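Local coordinates for probable ABC transporter extracellular-binding protein yckB (Bacillus subtilis, PDB 2IEE), which probably captures a solute outside the cell, as the lipid-attached binding protein of an ABC transport system, at residues Asn89-Thr94 with Phe101-Pro106; Asp73-Ala78 with Asp85-Asp90. One frame throughout, in Å; residues are numbered along the deposited sequence.

Interaction 1: Asn89-Thr94 with Phe101-Pro106; sequences NDIDVT and FAFSTP
The ring of Phe103 lies against the bend Ile91-Thr94, with the CA of Val93 over one of its faces in a CH-pi contact, 4.3 Å from the ring centroid and 21° off its normal. In the two-lobed periplasmic-binding-protein fold of this family 3 solute-binding protein, the contact joins the loop that follows strand 86-87 to the short strand 101-103, with helix 95-98 between the two segments. The CA sits toward the rim of the ring, near CZ, while the side chains of Val93 and Phe103 slide past each other in opposite directions. CG of Phe103 stands anti to its own carbonyl carbon, beside the backbone N (chi1 -79°), which directs the ring toward Val93 and Ile91. Ile91 adds a looser apolar touch, its CG2 4.4 Å from CE1 of Phe103. Carbonyl oxygens come obliquely to the same ring, the O of Asp92 standing 3.6 Å from CZ of Phe103. With an alanine at Phe103, Val93 CA is likely to lose its CH-pi partner, and a gap would probably open beside Val93 CG2 and Ile91 CG2. Arg97 and Glu98 of helix 95-98 and Val212 of strand 197-214 also touch the Phe103 side chain. The bend itself is held from outside: Asp92 OD1 takes a hydrogen bond from Gln209 NE2, Asp92 O one from Arg97 NH1, and Thr94 caps the helix start through OG1 to Arg97 N. Thus positioned, the bend brings CG2 of Val93 to 4.1 Å from CD1 of Phe103.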
loop_
_atom_site.group_PDB
_atom_site.type_symbol
_atom_site.label_atom_id
_atom_site.label_comp_id
_atom_site.label_asym_id
_atom_site.label_seq_id
_atom_site.Cartn_x
_atom_site.Cartn_y
_atom_site.Cartn_z
ATOM N N ASN A 89 -7.568 -2.510 2.952
ATOM C CA ASN A 89 -7.327 -1.897 1.662
ATOM C C ASN A 89 -6.230 -0.849 1.716
ATOM O O ASN A 89 -6.454 0.300 1.345
ATOM C CB ASN A 89 -8.627 -1.258 1.157
ATOM C CG ASN A 89 -8.601 -0.979 -0.339
ATOM O OD1 ASN A 89 -9.088 0.057 -0.795
ATOM N ND2 ASN A 89 -8.047 -1.913 -1.111
ATOM N N ASP A 90 -5.053 -1.237 2.197
ATOM C CA ASP A 90 -3.921 -0.324 2.258
ATOM C C ASP A 90 -4.293 0.990 2.959
ATOM O O ASP A 90 -3.852 2.068 2.561
ATOM C CB ASP A 90 -3.445 -0.047 0.825
ATOM C CG ASP A 90 -1.985 0.344 0.756
ATOM O OD1 ASP A 90 -1.142 -0.379 1.337
ATOM O OD2 ASP A 90 -1.680 1.365 0.107
ATOM N N ILE A 91 -5.097 0.893 4.013
ATOM C CA ILE A 91 -5.536 2.072 4.742
ATOM C C ILE A 91 -4.524 2.495 5.804
ATOM O O ILE A 91 -4.180 1.720 6.696
ATOM C CB ILE A 91 -6.899 1.811 5.397
ATOM C CG1 ILE A 91 -7.887 1.341 4.326
ATOM C CG2 ILE A 91 -7.408 3.075 6.065
ATOM C CD1 ILE A 91 -9.218 0.883 4.864
ATOM N N ASP A 92 -4.054 3.736 5.704
ATOM C CA ASP A 92 -3.066 4.239 6.647
ATOM C C ASP A 92 -3.627 4.405 8.048
ATOM O O ASP A 92 -4.813 4.691 8.240
ATOM C CB ASP A 92 -2.499 5.592 6.193
ATOM C CG ASP A 92 -1.866 5.539 4.811
ATOM O OD1 ASP A 92 -1.212 4.527 4.480
ATOM O OD2 ASP A 92 -2.010 6.526 4.056
ATOM N N VAL A 93 -2.762 4.200 9.030
ATOM C CA VAL A 93 -3.147 4.382 10.413
ATOM C C VAL A 93 -2.912 5.869 10.643
ATOM O O VAL A 93 -1.817 6.363 10.388
ATOM C CB VAL A 93 -2.230 3.594 11.373
ATOM C CG1 VAL A 93 -2.655 3.846 12.811
ATOM C CG2 VAL A 93 -2.283 2.113 11.048
ATOM N N THR A 94 -3.942 6.585 11.079
ATOM C CA THR A 94 -3.810 8.012 11.362
ATOM C C THR A 94 -4.525 8.277 12.676
ATOM O O THR A 94 -5.443 7.543 13.041
ATOM C CB THR A 94 -4.454 8.890 10.275
ATOM O OG1 THR A 94 -5.880 8.750 10.331
ATOM C CG2 THR A 94 -3.949 8.490 8.888
ATOM N N PHE A 101 -12.180 4.364 14.562
ATOM C CA PHE A 101 -12.106 2.920 14.332
ATOM C C PHE A 101 -11.057 2.216 15.181
ATOM O O PHE A 101 -10.265 2.848 15.877
ATOM C CB PHE A 101 -11.770 2.645 12.866
ATOM C CG PHE A 101 -12.776 3.184 11.899
ATOM C CD1 PHE A 101 -13.980 2.522 11.690
ATOM C CD2 PHE A 101 -12.513 4.345 11.180
ATOM C CE1 PHE A 101 -14.916 3.007 10.774
ATOM C CE2 PHE A 101 -13.438 4.842 10.263
ATOM C CZ PHE A 101 -14.643 4.167 10.061
ATOM N N ALA A 102 -11.056 0.892 15.103
ATOM C CA ALA A 102 -10.079 0.086 15.818
ATOM C C ALA A 102 -9.170 -0.555 14.773
ATOM O O ALA A 102 -9.633 -1.293 13.906
ATOM C CB ALA A 102 -10.772 -0.987 16.627
ATOM N N PHE A 103 -7.880 -0.260 14.852
ATOM C CA PHE A 103 -6.911 -0.819 13.919
ATOM C C PHE A 103 -6.201 -2.011 14.540
ATOM O O PHE A 103 -6.086 -2.117 15.760
ATOM C CB PHE A 103 -5.843 0.216 13.569
ATOM C CG PHE A 103 -6.271 1.226 12.555
ATOM C CD1 PHE A 103 -6.248 0.920 11.201
ATOM C CD2 PHE A 103 -6.637 2.507 12.949
ATOM C CE1 PHE A 103 -6.575 1.882 10.249
ATOM C CE2 PHE A 103 -6.968 3.477 12.012
ATOM C CZ PHE A 103 -6.934 3.164 10.656
ATOM N N SER A 104 -5.719 -2.908 13.690
ATOM C CA SER A 104 -4.954 -4.046 14.165
ATOM C C SER A 104 -3.545 -3.468 14.231
ATOM O O SER A 104 -3.336 -2.314 13.859
ATOM C CB SER A 104 -4.974 -5.176 13.139
ATOM O OG SER A 104 -4.322 -4.783 11.933
ATOM N N THR A 105 -2.585 -4.243 14.716
ATOM C CA THR A 105 -1.217 -3.764 14.734
ATOM C C THR A 105 -0.902 -3.638 13.243
ATOM O O THR A 105 -1.519 -4.311 12.420
ATOM C CB THR A 105 -0.271 -4.782 15.397
ATOM O OG1 THR A 105 -0.574 -6.099 14.920
ATOM C CG2 THR A 105 -0.429 -4.747 16.920
ATOM N N PRO A 106 0.038 -2.761 12.872
ATOM C CA PRO A 106 0.369 -2.597 11.453
ATOM C C PRO A 106 1.100 -3.802 10.858
ATOM O O PRO A 106 1.830 -4.497 11.560
ATOM C CB PRO A 106 1.248 -1.345 11.435
ATOM C CG PRO A 106 0.938 -0.647 12.757
ATOM C CD PRO A 106 0.785 -1.804 13.703
#

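Interaction 2: Asp73-Ala78 with Asp85-Asp90; sequences DGMLTA and DAAAND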
loop_
_atom_site.group_PDB
_atom_site.type_symbol
_atom_site.label_atom_id
_atom_site.label_comp_id
_atom_site.label_asym_id
_atom_site.label_seq_id
_atom_site.Cartn_x
_atom_site.Cartn_y
_atom_site.Cartn_z
ATOM N N ASP A 73 -14.468 4.136 -1.264
ATOM C CA ASP A 73 -15.539 4.981 -0.760
ATOM C C ASP A 73 -16.668 4.142 -0.171
ATOM O O ASP A 73 -17.109 3.169 -0.777
ATOM C CB ASP A 73 -16.086 5.863 -1.886
ATOM C CG ASP A 73 -17.222 6.754 -1.424
ATOM O OD1 ASP A 73 -17.017 7.527 -0.459
ATOM O OD2 ASP A 73 -18.318 6.686 -2.024
ATOM N N GLY A 74 -17.132 4.529 1.013
ATOM C CA GLY A 74 -18.209 3.800 1.658
ATOM C C GLY A 74 -17.737 2.542 2.359
ATOM O O GLY A 74 -18.509 1.871 3.043
HETATM N N MSE A 75 -16.460 2.223 2.190
HETATM C CA MSE A 75 -15.883 1.038 2.805
HETATM C C MSE A 75 -15.898 1.198 4.319
HETATM O O MSE A 75 -16.367 0.321 5.043
HETATM C CB MSE A 75 -14.450 0.844 2.303
HETATM C CG MSE A 75 -13.857 -0.522 2.590
HETATM SE SE MSE A 75 -12.138 -0.745 1.716
HETATM C CE MSE A 75 -12.743 -1.290 -0.038
ATOM N N LEU A 76 -15.387 2.328 4.796
ATOM C CA LEU A 76 -15.349 2.601 6.227
ATOM C C LEU A 76 -16.767 2.663 6.780
ATOM O O LEU A 76 -17.011 2.293 7.930
ATOM C CB LEU A 76 -14.633 3.927 6.489
ATOM C CG LEU A 76 -13.161 4.008 6.088
ATOM C CD1 LEU A 76 -12.717 5.458 6.095
ATOM C CD2 LEU A 76 -12.315 3.184 7.040
ATOM N N THR A 77 -17.700 3.137 5.957
ATOM C CA THR A 77 -19.098 3.242 6.364
ATOM C C THR A 77 -19.681 1.847 6.541
ATOM O O THR A 77 -20.537 1.621 7.395
ATOM C CB THR A 77 -19.936 4.001 5.310
ATOM O OG1 THR A 77 -19.500 5.363 5.241
ATOM C CG2 THR A 77 -21.411 3.970 5.673
ATOM N N ALA A 78 -19.209 0.915 5.723
ATOM C CA ALA A 78 -19.677 -0.458 5.784
ATOM C C ALA A 78 -19.202 -1.085 7.085
ATOM O O ALA A 78 -19.859 -1.967 7.640
ATOM C CB ALA A 78 -19.152 -1.239 4.596
ATOM N N ASP A 85 -17.171 -6.973 8.651
ATOM C CA ASP A 85 -16.502 -7.045 9.946
ATOM C C ASP A 85 -15.212 -6.230 9.979
ATOM O O ASP A 85 -14.739 -5.830 11.048
ATOM C CB ASP A 85 -16.178 -8.499 10.302
ATOM C CG ASP A 85 -17.414 -9.376 10.360
ATOM O OD1 ASP A 85 -18.410 -8.966 10.986
ATOM O OD2 ASP A 85 -17.386 -10.483 9.788
ATOM N N ALA A 86 -14.637 -5.983 8.809
ATOM C CA ALA A 86 -13.404 -5.227 8.733
ATOM C C ALA A 86 -13.120 -4.817 7.303
ATOM O O ALA A 86 -13.754 -5.304 6.369
ATOM C CB ALA A 86 -12.249 -6.067 9.273
ATOM N N ALA A 87 -12.164 -3.910 7.144
ATOM C CA ALA A 87 -11.766 -3.431 5.827
ATOM C C ALA A 87 -10.244 -3.527 5.721
ATOM O O ALA A 87 -9.519 -3.077 6.614
ATOM C CB ALA A 87 -12.220 -1.993 5.635
ATOM N N ALA A 88 -9.773 -4.133 4.637
ATOM C CA ALA A 88 -8.341 -4.298 4.394
ATOM C C ALA A 88 -8.066 -3.736 3.008
ATOM O O ALA A 88 -8.300 -4.400 2.000
ATOM C CB ALA A 88 -7.965 -5.774 4.447
ATOM N N ASN A 89 -7.568 -2.510 2.952
ATOM C CA ASN A 89 -7.327 -1.897 1.662
ATOM C C ASN A 89 -6.230 -0.849 1.716
ATOM O O ASN A 89 -6.454 0.300 1.345
ATOM C CB ASN A 89 -8.627 -1.258 1.157
ATOM C CG ASN A 89 -8.601 -0.979 -0.339
ATOM O OD1 ASN A 89 -9.088 0.057 -0.795
ATOM N ND2 ASN A 89 -8.047 -1.913 -1.111
ATOM N N ASP A 90 -5.053 -1.237 2.197
ATOM C CA ASP A 90 -3.921 -0.324 2.258
ATOM C C ASP A 90 -4.293 0.990 2.959
ATOM O O ASP A 90 -3.852 2.068 2.561
ATOM C CB ASP A 90 -3.445 -0.047 0.825
ATOM C CG ASP A 90 -1.985 0.344 0.756
ATOM O OD1 ASP A 90 -1.142 -0.379 1.337
ATOM O OD2 ASP A 90 -1.680 1.365 0.107
#
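Selenomethionine Met75, at the start of helix 75-81, reaches onto Ala87 and Asn89 of segment 85-90, and the contact is carried by apolar packing, with no hydrogen bond across it. CG of Met75 meets the CB of Ala87 at 3.8 Å, and SE lies 4.1 Å from that same methyl. Farther along, SE of Met75 rests 3.6 Å from CB of Asn89, where the two side chains cross at about a right angle. Having CG anti to the backbone N (chi1 -166°) and chi2 near 180° carries the selenium toward segment 85-90; the bend at chi3, -84°, then turns CE toward Asn89. Ala26 of strand 22-27 and Met70 also touch Met75, so this buried side chain packs between helix 75-81 and strands 22-27 and 86-87.

Hydrogen bonding runs within and around the segments. Gly74 is the N-cap residue, and its O accepts from Ala78 N at 2.9 Å in the first turn of the helix. On the strand side, Ala86 and Ala88 bond through their backbones to Ala26, and Asp85 OD2 accepts from Val24 N. Strand 86-87 thus pairs in parallel with strand 22-27 while helix 75-81 lies over it, the layered alpha/beta packing of a periplasmic-binding-protein type lobe.

Overall arrangement
The two contacts follow each other through one part of the chain, their centres about 10 Å apart. Helix 75-81 comes first, then strand 86-87, the loop, helix 95-98 and strand 101-103. Interaction 2 joins a helix to strand 86-87 of the parallel sheet, whose Ala87 also bonds to Val212 of the long strand 197-214; interaction 1 continues to the mixed sheet, where 101-103 pairs with that same strand. The contacts meet at the shared Asn89 and Asp90 and where Phe101 CZ packs on Leu76 CB at 3.6 Å. Helix 75-81, the parallel sheet and the 101-103/197-214 pair thus pack together, consistent with one lobe of the binding-protein fold.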